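Local coordinates for protein restriction endonuclease EcoP15I, modification subunit (Escherichia coli, PDB 4ZCF) that methylates one adenine of the sequence 5'-CAGCAG-3' using S-adenosylmethionine, and joins the Res subunit to form a Type III restriction enzyme, at residues Pro74-Ala79 against Asn102-Lys107; Lys82-Gln87 against Phe507-Leu512; Leu96-Asp101 against Ile465-Asp470; Ala442-Thr447 against Lys492-Arg497. All coordinates share one frame; numbering follows the deposited sequence.

Contact 1: Pro74-Ala79 against Asn102-Lys107; sequences PKTLLA and NLEVLK
Glu104 OE2 is gripped by the main chain and hydroxyl of the segment opposite. Lys75 N donates to Glu104 OE2 at 2.7 Å on the syn lone pair, the side of OE1, while Thr76 OG1 reaches the same oxygen at 2.7 Å on the anti lone pair. A third, weak bond comes from Thr76 N, which lies 3.2 Å from Glu104 OE2. The carboxylate arrives there because CG of Glu104 is anti to its backbone N (chi1 -169°) and the chain then bends at chi2, swinging the acid off the helix flank toward the start of the strand. Three donors about one oxygen would be expected to favour the ionised form. The bonds tie the first turn of helix 102-113 to the chain entering strand 76-80, the edge strand of the mixed sheet of the methyltransferase domain. Thr76 OG1 is also bonded to His108 NE2, one helical turn after Glu104. The Pro74 ring packs beside the carboxylate and also meets the aliphatic base of Lys107, with Pro74 CG 3.9 Å from Lys107 CB. From that point the lysine runs out extended, and its NZ bonds to Leu69 O and Leu72 O, in the chain leading up to Pro74.

Contact 2: Lys82-Gln87 against Phe507-Leu512; sequences KTHNQQ and FKVYQL
The imidazole of His84 meets Val509 with one face and the carbonyl of Phe507 with its edge. Val509 CG2 stands over that face in a CH-pi contact, 3.7 Å from the His84 ring centroid and displaced toward the rim. In the plane of the ring, His84 NE2 makes a weak hydrogen bond to Phe507 O at 3.0 Å. The same NE2 lies over one face of the Phe507 ring, and the nearest carbons, His84 CE1 and Phe507 CZ, are 3.5 Å apart; the two ring planes meet obliquely at 51°. Beyond the rings, Leu495 and Ile496 of helix 487-500 pack on Phe507, while Lys492 and Ile496 touch His84.

Helix 82-86 follows edge strand 76-80 and runs nearly antiparallel to strand 508-514, the next strand of the methyltransferase sheet, so the helix takes over the flank of this strand where the edge strand stops. Asn85 supplies the polar link by reading the backbone of Val509 in both directions. Val509 N donates to Asn85 OD1 at 2.7 Å, an almost straight bond (164°), and Asn85 ND2 donates to Val509 O at 3.0 Å, lying in the carbonyl plane and within its own amide plane. The pair of bonds fixes the rotation of the amide, which chi1 of -52° sets beside the asparagine's backbone N with CG anti to the carbonyl carbon. Asn85 OD1 also rests 3.6 Å from Lys508 CB, and ND2 has a second acceptor in Glu80 OE1.

Contact 3: Leu96-Asp101 against Ile465-Asp470; sequences LLIKGD and ITVQLD
Leu96-Lys99 and Ile465-Gln468 pair as parallel strands. Thr466 bonds to strand 96-99 with both its N and its O, to Leu96 O at 3.0 Å and Ile98 N at 2.9 Å; Gln468 repeats this a step on, its N meeting Ile98 O at 3.1 Å and its O receiving Gly100 N at 3.3 Å. On one face of the sheet, Leu96 and Ile465 lie side by side, and Ile98 CD1 reaches back to Ile465 CG2 at 3.7 Å. On the other, Leu97 CD1 lies 3.6 Å from Thr466 OG1. At the strand end, Lys99 bends at chi2 and chi3 along the carboxylate of Asp470, giving a long salt bridge (NZ to OD1, 3.6 Å) to a poorly ordered residue that also accepts from Thr486. Gly100, at a phi of 136° that suits glycine, turns the chain into Asp101, the N-cap of helix 102-113; Asp101 OD1 forms a salt bridge with Arg181.

The two strands lie inside the Rossmann-like sheet, between strands 508-514 and 434-439. Helix 102-113 covers the face of Ile98 and Val467 through Val105, and helix 487-500 covers that of Leu97 and Gln468 through Phe488 and Thr491.

Contact 4: Ala442-Thr447 against Lys492-Arg497; sequences AGSGTT and KERLIR
Arg494 reaches from helix 487-500 into the turn Ala442-Gly445, part of a Phe-Ala-Gly-Ser-Gly sequence consistent with the first conserved motif of the N4/N6 amino-methyltransferases, the glycine-rich loop that in relatives lies at the S-adenosylmethionine site. The hydrogen bonds are a side-on grip on one residue, Ser444. Arg494 NE donates to Ser444 O at 2.8 Å, approaching from well above the carbonyl plane, and Arg494 NH2 donates to Ser444 OG at 3.0 Å with the hydroxyl in the guanidinium plane. CB, CG and CD of Arg494 also pass close to Ser444 O, and the bends at chi2 and chi3 bring NE round to it.

Packing over the guanidinium adds to this. The peptide joining Gly445 to Thr446 lies over one guanidinium face, with Thr446 N 3.6 Å from Arg494 CZ. Thr446 OG1 is hydrogen-bonded to Lys418 O. The buried guanidinium thus has Ser444 O and Ser444 OG as acceptors and, weakly through NH1, His449 ND1.

Apolar packing comes from the next residue of the helix. Gly445, at the N-cap of helix 446-455, has a phi of 102° that calls for glycine, and the lack of a side chain lets the leucine close in: Leu495 CD1 rests 3.7 Å from Gly445 CA.

In the fold
All four contacts gather at one end of the methyltransferase sheet, on both its faces. Contact 1 is a surface contact at the edge strand; contact 3, partly buried, is a backbone pairing of interior parallel strands with apolar side chains on one face; contacts 2 and 4 are buried. In contacts 1, 2 and 4 a side chain grips main chain: a carboxylate in the first, an amide and an imidazole in the second, a guanidinium in the last. Helix 102-113 links contacts 1 and 3, where Leu78 also packs on Ile98. On the opposite face, helix 487-500 joins contacts 2 and 4, and Phe507 of contact 2 packs on Leu97 of contact 3. Val467 O bonds to Ala442 N, bringing contact 3 directly against the loop of contact 4.

Contact 1: Pro74-Ala79 against Asn102-Lys107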
loop_
_atom_site.group_PDB
_atom_site.type_symbol
_atom_site.label_atom_id
_atom_site.label_comp_id
_atom_site.label_asym_id
_atom_site.label_seq_id
_atom_site.Cartn_x
_atom_site.Cartn_y
_atom_site.Cartn_z
ATOM N N PRO A 74 -23.668 7.909 -6.473
ATOM C CA PRO A 74 -23.737 8.656 -7.739
ATOM C C PRO A 74 -25.093 9.325 -7.948
ATOM O O PRO A 74 -26.130 8.745 -7.632
ATOM C CB PRO A 74 -23.428 7.603 -8.814
ATOM C CG PRO A 74 -22.767 6.491 -8.083
ATOM C CD PRO A 74 -23.380 6.481 -6.718
ATOM N N LYS A 75 -25.044 10.594 -8.391
ATOM C CA LYS A 75 -26.131 11.542 -8.677
ATOM C C LYS A 75 -26.352 11.622 -10.218
ATOM O O LYS A 75 -27.117 12.470 -10.686
ATOM C CB LYS A 75 -25.639 12.944 -8.229
ATOM C CG LYS A 75 -26.241 13.536 -6.964
ATOM C CD LYS A 75 -25.666 14.944 -6.760
ATOM C CE LYS A 75 -26.315 15.712 -5.630
ATOM N NZ LYS A 75 -25.622 17.006 -5.363
ATOM N N THR A 76 -25.608 10.813 -10.999
ATOM C CA THR A 76 -25.609 10.866 -12.456
ATOM C C THR A 76 -25.832 9.507 -13.114
ATOM O O THR A 76 -25.934 8.472 -12.451
ATOM C CB THR A 76 -24.238 11.428 -12.935
ATOM O OG1 THR A 76 -23.169 10.660 -12.372
ATOM C CG2 THR A 76 -24.035 12.898 -12.628
ATOM N N LEU A 77 -25.898 9.527 -14.450
ATOM C CA LEU A 77 -25.967 8.358 -15.309
ATOM C C LEU A 77 -24.780 8.463 -16.301
ATOM O O LEU A 77 -24.133 9.506 -16.403
ATOM C CB LEU A 77 -27.303 8.285 -16.082
ATOM C CG LEU A 77 -28.642 8.404 -15.334
ATOM C CD1 LEU A 77 -29.800 8.193 -16.298
ATOM C CD2 LEU A 77 -28.767 7.374 -14.198
ATOM N N LEU A 78 -24.547 7.402 -17.061
ATOM C CA LEU A 78 -23.505 7.337 -18.070
ATOM C C LEU A 78 -24.110 7.023 -19.442
ATOM O O LEU A 78 -25.074 6.268 -19.549
ATOM C CB LEU A 78 -22.436 6.282 -17.703
ATOM C CG LEU A 78 -21.100 6.407 -18.457
ATOM C CD1 LEU A 78 -20.219 7.455 -17.829
ATOM C CD2 LEU A 78 -20.405 5.086 -18.562
ATOM N N ALA A 79 -23.542 7.630 -20.481
ATOM C CA ALA A 79 -23.940 7.415 -21.858
ATOM C C ALA A 79 -22.718 7.525 -22.729
ATOM O O ALA A 79 -21.730 8.137 -22.330
ATOM C CB ALA A 79 -24.982 8.431 -22.282
ATOM N N ASN A 102 -14.056 12.937 -11.985
ATOM C CA ASN A 102 -13.364 11.658 -11.794
ATOM C C ASN A 102 -13.902 10.851 -10.607
ATOM O O ASN A 102 -14.019 9.628 -10.732
ATOM C CB ASN A 102 -11.842 11.851 -11.727
ATOM C CG ASN A 102 -11.374 12.934 -10.774
ATOM O OD1 ASN A 102 -11.953 13.186 -9.711
ATOM N ND2 ASN A 102 -10.300 13.591 -11.128
ATOM N N LEU A 103 -14.267 11.527 -9.481
ATOM C CA LEU A 103 -14.837 10.870 -8.293
ATOM C C LEU A 103 -16.156 10.202 -8.619
ATOM O O LEU A 103 -16.371 9.034 -8.247
ATOM C CB LEU A 103 -15.003 11.854 -7.117
ATOM C CG LEU A 103 -15.481 11.257 -5.774
ATOM C CD1 LEU A 103 -14.650 10.043 -5.365
ATOM C CD2 LEU A 103 -15.513 12.306 -4.678
ATOM N N GLU A 104 -17.028 10.932 -9.348
ATOM C CA GLU A 104 -18.329 10.446 -9.808
ATOM C C GLU A 104 -18.142 9.291 -10.813
ATOM O O GLU A 104 -18.788 8.237 -10.681
ATOM C CB GLU A 104 -19.124 11.612 -10.414
ATOM C CG GLU A 104 -20.585 11.286 -10.679
ATOM C CD GLU A 104 -21.528 11.147 -9.496
ATOM O OE1 GLU A 104 -21.122 11.446 -8.349
ATOM O OE2 GLU A 104 -22.697 10.770 -9.733
ATOM N N VAL A 105 -17.197 9.467 -11.767
ATOM C CA VAL A 105 -16.852 8.439 -12.759
ATOM C C VAL A 105 -16.315 7.144 -12.117
ATOM O O VAL A 105 -16.722 6.067 -12.529
ATOM C CB VAL A 105 -15.960 8.975 -13.899
ATOM C CG1 VAL A 105 -15.485 7.845 -14.793
ATOM C CG2 VAL A 105 -16.683 10.048 -14.714
ATOM N N LEU A 106 -15.448 7.245 -11.100
ATOM C CA LEU A 106 -14.886 6.086 -10.381
ATOM C C LEU A 106 -15.969 5.341 -9.607
ATOM O O LEU A 106 -15.969 4.117 -9.623
ATOM C CB LEU A 106 -13.752 6.505 -9.426
ATOM C CG LEU A 106 -12.433 6.962 -10.023
ATOM C CD1 LEU A 106 -11.571 7.600 -8.970
ATOM C CD2 LEU A 106 -11.717 5.819 -10.688
ATOM N N LYS A 107 -16.925 6.073 -8.975
ATOM C CA LYS A 107 -18.075 5.470 -8.280
ATOM C C LYS A 107 -18.938 4.607 -9.212
ATOM O O LYS A 107 -19.432 3.565 -8.763
ATOM C CB LYS A 107 -18.935 6.525 -7.591
ATOM C CG LYS A 107 -18.295 7.120 -6.340
ATOM C CD LYS A 107 -19.166 8.227 -5.806
ATOM C CE LYS A 107 -18.615 8.830 -4.550
ATOM N NZ LYS A 107 -19.477 9.949 -4.082
#

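Contact 2: Lys82-Gln87 against Phe507-Leu512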
loop_
_atom_site.group_PDB
_atom_site.type_symbol
_atom_site.label_atom_id
_atom_site.label_comp_id
_atom_site.label_asym_id
_atom_site.label_seq_id
_atom_site.Cartn_x
_atom_site.Cartn_y
_atom_site.Cartn_z
ATOM N N LYS A 82 -22.183 8.296 -29.176
ATOM C CA LYS A 82 -22.626 7.402 -30.267
ATOM C C LYS A 82 -21.904 7.652 -31.587
ATOM O O LYS A 82 -21.503 6.685 -32.223
ATOM C CB LYS A 82 -24.164 7.423 -30.454
ATOM C CG LYS A 82 -24.989 7.083 -29.201
ATOM C CD LYS A 82 -25.084 5.582 -28.914
ATOM C CE LYS A 82 -25.726 5.306 -27.569
ATOM N NZ LYS A 82 -25.970 3.850 -27.352
ATOM N N THR A 83 -21.709 8.939 -31.980
ATOM C CA THR A 83 -21.010 9.326 -33.218
ATOM C C THR A 83 -19.576 8.743 -33.190
ATOM O O THR A 83 -19.246 7.894 -34.033
ATOM C CB THR A 83 -21.056 10.866 -33.444
ATOM O OG1 THR A 83 -22.371 11.366 -33.202
ATOM C CG2 THR A 83 -20.618 11.273 -34.853
ATOM N N HIS A 84 -18.776 9.142 -32.167
ATOM C CA HIS A 84 -17.413 8.665 -31.947
ATOM C C HIS A 84 -17.298 7.115 -31.899
ATOM O O HIS A 84 -16.476 6.547 -32.614
ATOM C CB HIS A 84 -16.780 9.324 -30.687
ATOM C CG HIS A 84 -15.307 9.033 -30.524
ATOM N ND1 HIS A 84 -14.338 9.930 -30.951
ATOM C CD2 HIS A 84 -14.689 7.930 -30.046
ATOM C CE1 HIS A 84 -13.182 9.353 -30.700
ATOM N NE2 HIS A 84 -13.343 8.150 -30.166
ATOM N N ASN A 85 -18.099 6.446 -31.069
ATOM C CA ASN A 85 -17.995 4.989 -30.898
ATOM C C ASN A 85 -18.337 4.137 -32.108
ATOM O O ASN A 85 -17.821 3.023 -32.222
ATOM C CB ASN A 85 -18.736 4.515 -29.647
ATOM C CG ASN A 85 -18.353 5.248 -28.394
ATOM O OD1 ASN A 85 -17.340 5.938 -28.331
ATOM N ND2 ASN A 85 -19.179 5.149 -27.374
ATOM N N GLN A 86 -19.193 4.651 -33.002
ATOM C CA GLN A 86 -19.636 3.953 -34.218
ATOM C C GLN A 86 -18.615 4.039 -35.363
ATOM O O GLN A 86 -18.743 3.300 -36.348
ATOM C CB GLN A 86 -21.037 4.434 -34.671
ATOM C CG GLN A 86 -22.185 3.792 -33.883
ATOM C CD GLN A 86 -23.526 3.897 -34.586
ATOM O OE1 GLN A 86 -23.738 3.351 -35.681
ATOM N NE2 GLN A 86 -24.484 4.558 -33.941
ATOM N N GLN A 87 -17.602 4.930 -35.239
ATOM C CA GLN A 87 -16.557 5.050 -36.254
ATOM C C GLN A 87 -15.731 3.774 -36.267
ATOM O O GLN A 87 -15.530 3.166 -35.217
ATOM C CB GLN A 87 -15.714 6.322 -36.079
ATOM C CG GLN A 87 -16.496 7.566 -36.484
ATOM C CD GLN A 87 -15.691 8.828 -36.400
ATOM O OE1 GLN A 87 -14.788 9.068 -37.210
ATOM N NE2 GLN A 87 -16.041 9.699 -35.460
ATOM N N PHE A 507 -10.446 4.271 -29.547
ATOM C CA PHE A 507 -10.926 4.303 -28.171
ATOM C C PHE A 507 -12.403 4.709 -28.175
ATOM O O PHE A 507 -12.832 5.454 -29.062
ATOM C CB PHE A 507 -10.094 5.307 -27.316
ATOM C CG PHE A 507 -10.173 6.754 -27.760
ATOM C CD1 PHE A 507 -9.472 7.198 -28.872
ATOM C CD2 PHE A 507 -10.962 7.671 -27.066
ATOM C CE1 PHE A 507 -9.580 8.516 -29.298
ATOM C CE2 PHE A 507 -11.053 8.996 -27.485
ATOM C CZ PHE A 507 -10.360 9.411 -28.595
ATOM N N LYS A 508 -13.167 4.259 -27.151
ATOM C CA LYS A 508 -14.568 4.617 -26.986
ATOM C C LYS A 508 -14.709 5.774 -26.007
ATOM O O LYS A 508 -13.928 5.886 -25.061
ATOM C CB LYS A 508 -15.400 3.402 -26.563
ATOM C CG LYS A 508 -15.836 2.534 -27.747
ATOM C CD LYS A 508 -16.311 1.132 -27.372
ATOM C CE LYS A 508 -17.537 1.047 -26.484
ATOM N NZ LYS A 508 -17.843 -0.367 -26.111
ATOM N N VAL A 509 -15.669 6.678 -26.280
ATOM C CA VAL A 509 -15.981 7.847 -25.443
ATOM C C VAL A 509 -17.291 7.567 -24.676
ATOM O O VAL A 509 -18.215 6.964 -25.217
ATOM C CB VAL A 509 -16.000 9.206 -26.220
ATOM C CG1 VAL A 509 -16.373 10.383 -25.318
ATOM C CG2 VAL A 509 -14.656 9.476 -26.880
ATOM N N TYR A 510 -17.307 7.958 -23.398
ATOM C CA TYR A 510 -18.406 7.873 -22.452
ATOM C C TYR A 510 -18.426 9.171 -21.698
ATOM O O TYR A 510 -17.385 9.821 -21.592
ATOM C CB TYR A 510 -18.213 6.700 -21.488
ATOM C CG TYR A 510 -18.602 5.387 -22.110
ATOM C CD1 TYR A 510 -19.913 4.937 -22.065
ATOM C CD2 TYR A 510 -17.679 4.633 -22.824
ATOM C CE1 TYR A 510 -20.286 3.739 -22.670
ATOM C CE2 TYR A 510 -18.046 3.442 -23.454
ATOM C CZ TYR A 510 -19.355 3.014 -23.396
ATOM O OH TYR A 510 -19.704 1.822 -23.979
ATOM N N GLN A 511 -19.604 9.584 -21.238
ATOM C CA GLN A 511 -19.793 10.839 -20.509
ATOM C C GLN A 511 -20.868 10.747 -19.430
ATOM O O GLN A 511 -21.807 9.959 -19.551
ATOM C CB GLN A 511 -20.115 11.990 -21.478
ATOM C CG GLN A 511 -21.313 11.729 -22.397
ATOM C CD GLN A 511 -21.302 12.699 -23.533
ATOM O OE1 GLN A 511 -21.613 13.886 -23.378
ATOM N NE2 GLN A 511 -20.870 12.227 -24.691
ATOM N N LEU A 512 -20.733 11.566 -18.384
ATOM C CA LEU A 512 -21.736 11.624 -17.326
ATOM C C LEU A 512 -22.970 12.382 -17.838
ATOM O O LEU A 512 -22.828 13.404 -18.530
ATOM C CB LEU A 512 -21.195 12.310 -16.058
ATOM C CG LEU A 512 -20.179 11.584 -15.212
ATOM C CD1 LEU A 512 -19.744 12.464 -14.084
ATOM C CD2 LEU A 512 -20.710 10.246 -14.699
#

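Contact 3: Leu96-Asp101 against Ile465-Asp470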
loop_
_atom_site.group_PDB
_atom_site.type_symbol
_atom_site.label_atom_id
_atom_site.label_comp_id
_atom_site.label_asym_id
_atom_site.label_seq_id
_atom_site.Cartn_x
_atom_site.Cartn_y
_atom_site.Cartn_z
ATOM N N LEU A 96 -10.925 3.247 -23.247
ATOM C CA LEU A 96 -11.990 4.171 -22.829
ATOM C C LEU A 96 -11.501 5.535 -22.433
ATOM O O LEU A 96 -10.516 5.654 -21.742
ATOM C CB LEU A 96 -12.840 3.595 -21.649
ATOM C CG LEU A 96 -13.283 2.133 -21.710
ATOM C CD1 LEU A 96 -13.704 1.639 -20.351
ATOM C CD2 LEU A 96 -14.362 1.916 -22.757
ATOM N N LEU A 97 -12.249 6.562 -22.810
ATOM C CA LEU A 97 -12.066 7.943 -22.380
ATOM C C LEU A 97 -13.449 8.386 -21.834
ATOM O O LEU A 97 -14.469 8.232 -22.523
ATOM C CB LEU A 97 -11.510 8.868 -23.491
ATOM C CG LEU A 97 -11.659 10.377 -23.260
ATOM C CD1 LEU A 97 -10.743 10.892 -22.137
ATOM C CD2 LEU A 97 -11.451 11.146 -24.541
ATOM N N ILE A 98 -13.483 8.828 -20.559
ATOM C CA ILE A 98 -14.709 9.236 -19.863
ATOM C C ILE A 98 -14.690 10.696 -19.473
ATOM O O ILE A 98 -13.698 11.185 -18.921
ATOM C CB ILE A 98 -15.102 8.310 -18.691
ATOM C CG1 ILE A 98 -14.934 6.845 -19.074
ATOM C CG2 ILE A 98 -16.544 8.572 -18.261
ATOM C CD1 ILE A 98 -14.357 6.036 -18.012
ATOM N N LYS A 99 -15.802 11.392 -19.781
ATOM C CA LYS A 99 -15.989 12.806 -19.485
ATOM C C LYS A 99 -16.835 12.951 -18.226
ATOM O O LYS A 99 -17.892 12.346 -18.111
ATOM C CB LYS A 99 -16.665 13.524 -20.672
ATOM C CG LYS A 99 -16.658 15.051 -20.558
ATOM C CD LYS A 99 -17.898 15.661 -21.192
ATOM C CE LYS A 99 -17.831 15.831 -22.688
ATOM N NZ LYS A 99 -18.856 16.794 -23.170
ATOM N N GLY A 100 -16.369 13.784 -17.321
ATOM C CA GLY A 100 -17.036 14.087 -16.066
ATOM C C GLY A 100 -16.081 14.104 -14.898
ATOM O O GLY A 100 -14.880 13.856 -15.057
ATOM N N ASP A 101 -16.626 14.416 -13.708
ATOM C CA ASP A 101 -15.912 14.446 -12.436
ATOM C C ASP A 101 -15.380 13.054 -12.218
ATOM O O ASP A 101 -16.139 12.094 -12.346
ATOM C CB ASP A 101 -16.879 14.836 -11.311
ATOM C CG ASP A 101 -16.302 14.864 -9.915
ATOM O OD1 ASP A 101 -15.204 15.447 -9.734
ATOM O OD2 ASP A 101 -16.983 14.375 -8.987
ATOM N N ILE A 465 -7.973 3.312 -19.604
ATOM C CA ILE A 465 -9.186 3.971 -19.156
ATOM C C ILE A 465 -8.658 5.283 -18.610
ATOM O O ILE A 465 -7.782 5.246 -17.751
ATOM C CB ILE A 465 -10.021 3.188 -18.094
ATOM C CG1 ILE A 465 -10.385 1.775 -18.539
ATOM C CG2 ILE A 465 -11.269 3.970 -17.683
ATOM C CD1 ILE A 465 -10.844 0.848 -17.380
ATOM N N THR A 466 -9.087 6.427 -19.182
ATOM C CA THR A 466 -8.709 7.770 -18.715
ATOM C C THR A 466 -9.926 8.657 -18.503
ATOM O O THR A 466 -10.863 8.628 -19.294
ATOM C CB THR A 466 -7.558 8.474 -19.504
ATOM O OG1 THR A 466 -8.004 8.888 -20.805
ATOM C CG2 THR A 466 -6.266 7.635 -19.584
ATOM N N VAL A 467 -9.896 9.444 -17.424
ATOM C CA VAL A 467 -10.969 10.346 -17.033
ATOM C C VAL A 467 -10.512 11.806 -17.084
ATOM O O VAL A 467 -9.411 12.126 -16.657
ATOM C CB VAL A 467 -11.602 9.956 -15.667
ATOM C CG1 VAL A 467 -12.951 10.659 -15.478
ATOM C CG2 VAL A 467 -11.771 8.434 -15.555
ATOM N N GLN A 468 -11.367 12.675 -17.614
ATOM C CA GLN A 468 -11.094 14.088 -17.758
ATOM C C GLN A 468 -12.362 14.924 -17.559
ATOM O O GLN A 468 -13.371 14.697 -18.219
ATOM C CB GLN A 468 -10.428 14.353 -19.137
ATOM C CG GLN A 468 -9.970 15.801 -19.394
ATOM C CD GLN A 468 -9.191 16.401 -18.257
ATOM O OE1 GLN A 468 -8.059 15.984 -17.927
ATOM N NE2 GLN A 468 -9.791 17.405 -17.636
ATOM N N LEU A 469 -12.298 15.891 -16.637
ATOM C CA LEU A 469 -13.386 16.825 -16.338
ATOM C C LEU A 469 -13.558 17.801 -17.479
ATOM O O LEU A 469 -12.571 18.304 -18.019
ATOM C CB LEU A 469 -13.096 17.593 -15.030
ATOM C CG LEU A 469 -14.193 18.534 -14.506
ATOM C CD1 LEU A 469 -15.475 17.776 -14.148
ATOM C CD2 LEU A 469 -13.699 19.350 -13.321
ATOM N N ASP A 470 -14.813 18.110 -17.809
ATOM C CA ASP A 470 -15.189 19.067 -18.856
ATOM C C ASP A 470 -14.980 20.553 -18.394
ATOM O O ASP A 470 -15.835 21.415 -18.626
ATOM C CB ASP A 470 -16.644 18.789 -19.284
ATOM C CG ASP A 470 -16.945 19.096 -20.734
ATOM O OD1 ASP A 470 -16.204 18.588 -21.622
ATOM O OD2 ASP A 470 -17.961 19.787 -20.994
#

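Contact 4: Ala442-Thr447 against Lys492-Arg497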
loop_
_atom_site.group_PDB
_atom_site.type_symbol
_atom_site.label_atom_id
_atom_site.label_comp_id
_atom_site.label_asym_id
_atom_site.label_seq_id
_atom_site.Cartn_x
_atom_site.Cartn_y
_atom_site.Cartn_z
ATOM N N ALA A 442 -6.489 12.578 -16.539
ATOM C CA ALA A 442 -5.953 12.444 -17.903
ATOM C C ALA A 442 -4.919 13.497 -18.328
ATOM O O ALA A 442 -3.878 13.149 -18.916
ATOM C CB ALA A 442 -7.080 12.369 -18.924
ATOM N N GLY A 443 -5.225 14.758 -18.004
ATOM C CA GLY A 443 -4.429 15.922 -18.342
ATOM C C GLY A 443 -4.530 16.197 -19.825
ATOM O O GLY A 443 -5.570 16.640 -20.299
ATOM N N SER A 444 -3.456 15.867 -20.558
ATOM C CA SER A 444 -3.302 16.007 -21.995
ATOM C C SER A 444 -3.585 14.716 -22.751
ATOM O O SER A 444 -3.739 14.772 -23.967
ATOM C CB SER A 444 -1.897 16.513 -22.322
ATOM O OG SER A 444 -0.847 15.820 -21.664
ATOM N N GLY A 445 -3.644 13.581 -22.034
ATOM C CA GLY A 445 -3.859 12.247 -22.584
ATOM C C GLY A 445 -2.606 11.390 -22.701
ATOM O O GLY A 445 -2.606 10.353 -23.377
ATOM N N THR A 446 -1.526 11.808 -22.028
ATOM C CA THR A 446 -0.207 11.148 -22.008
ATOM C C THR A 446 -0.222 9.639 -21.760
ATOM O O THR A 446 0.492 8.912 -22.461
ATOM C CB THR A 446 0.692 11.841 -21.000
ATOM O OG1 THR A 446 0.598 13.256 -21.180
ATOM C CG2 THR A 446 2.123 11.343 -21.049
ATOM N N THR A 447 -0.973 9.179 -20.733
ATOM C CA THR A 447 -1.013 7.752 -20.370
ATOM C C THR A 447 -1.638 6.917 -21.472
ATOM O O THR A 447 -1.153 5.843 -21.787
ATOM C CB THR A 447 -1.671 7.558 -18.976
ATOM O OG1 THR A 447 -1.053 8.436 -18.054
ATOM C CG2 THR A 447 -1.511 6.168 -18.450
ATOM N N LYS A 492 -9.574 14.619 -25.996
ATOM C CA LYS A 492 -10.233 13.760 -27.001
ATOM C C LYS A 492 -9.478 13.836 -28.335
ATOM O O LYS A 492 -9.118 12.791 -28.880
ATOM C CB LYS A 492 -11.718 14.154 -27.165
ATOM C CG LYS A 492 -12.497 13.340 -28.217
ATOM C CD LYS A 492 -13.872 13.990 -28.454
ATOM C CE LYS A 492 -14.772 13.152 -29.334
ATOM N NZ LYS A 492 -16.107 13.779 -29.495
ATOM N N GLU A 493 -9.172 15.067 -28.798
ATOM C CA GLU A 493 -8.412 15.332 -30.015
ATOM C C GLU A 493 -7.001 14.756 -29.979
ATOM O O GLU A 493 -6.574 14.183 -30.988
ATOM C CB GLU A 493 -8.382 16.844 -30.336
ATOM C CG GLU A 493 -7.593 17.244 -31.587
ATOM C CD GLU A 493 -8.077 16.799 -32.962
ATOM O OE1 GLU A 493 -8.765 15.759 -33.067
ATOM O OE2 GLU A 493 -7.713 17.474 -33.952
ATOM N N ARG A 494 -6.280 14.889 -28.833
ATOM C CA ARG A 494 -4.905 14.365 -28.692
ATOM C C ARG A 494 -4.864 12.871 -28.881
ATOM O O ARG A 494 -3.888 12.358 -29.427
ATOM C CB ARG A 494 -4.278 14.715 -27.324
ATOM C CG ARG A 494 -2.773 14.531 -27.316
ATOM C CD ARG A 494 -2.217 13.311 -26.580
ATOM N NE ARG A 494 -1.534 13.817 -25.388
ATOM C CZ ARG A 494 -0.317 13.493 -24.977
ATOM N NH1 ARG A 494 0.372 12.552 -25.597
ATOM N NH2 ARG A 494 0.200 14.077 -23.909
ATOM N N LEU A 495 -5.891 12.166 -28.373
ATOM C CA LEU A 495 -6.003 10.712 -28.460
ATOM C C LEU A 495 -6.372 10.300 -29.870
ATOM O O LEU A 495 -5.862 9.303 -30.353
ATOM C CB LEU A 495 -7.035 10.215 -27.450
ATOM C CG LEU A 495 -6.597 9.956 -26.012
ATOM C CD1 LEU A 495 -5.866 11.126 -25.435
ATOM C CD2 LEU A 495 -7.795 9.648 -25.140
ATOM N N ILE A 496 -7.242 11.081 -30.544
ATOM C CA ILE A 496 -7.625 10.873 -31.950
ATOM C C ILE A 496 -6.356 10.923 -32.817
ATOM O O ILE A 496 -6.099 9.983 -33.577
ATOM C CB ILE A 496 -8.718 11.883 -32.412
ATOM C CG1 ILE A 496 -10.121 11.431 -31.911
ATOM C CG2 ILE A 496 -8.698 12.071 -33.959
ATOM C CD1 ILE A 496 -11.175 12.528 -31.934
ATOM N N ARG A 497 -5.539 11.984 -32.643
ATOM C CA ARG A 497 -4.281 12.177 -33.371
ATOM C C ARG A 497 -3.246 11.095 -33.069
ATOM O O ARG A 497 -2.630 10.561 -33.991
ATOM C CB ARG A 497 -3.728 13.593 -33.149
ATOM C CG ARG A 497 -4.617 14.646 -33.794
ATOM C CD ARG A 497 -3.981 16.011 -33.762
ATOM N NE ARG A 497 -4.939 17.083 -34.040
ATOM C CZ ARG A 497 -4.608 18.323 -34.376
ATOM N NH1 ARG A 497 -3.340 18.653 -34.554
ATOM N NH2 ARG A 497 -5.543 19.222 -34.593
#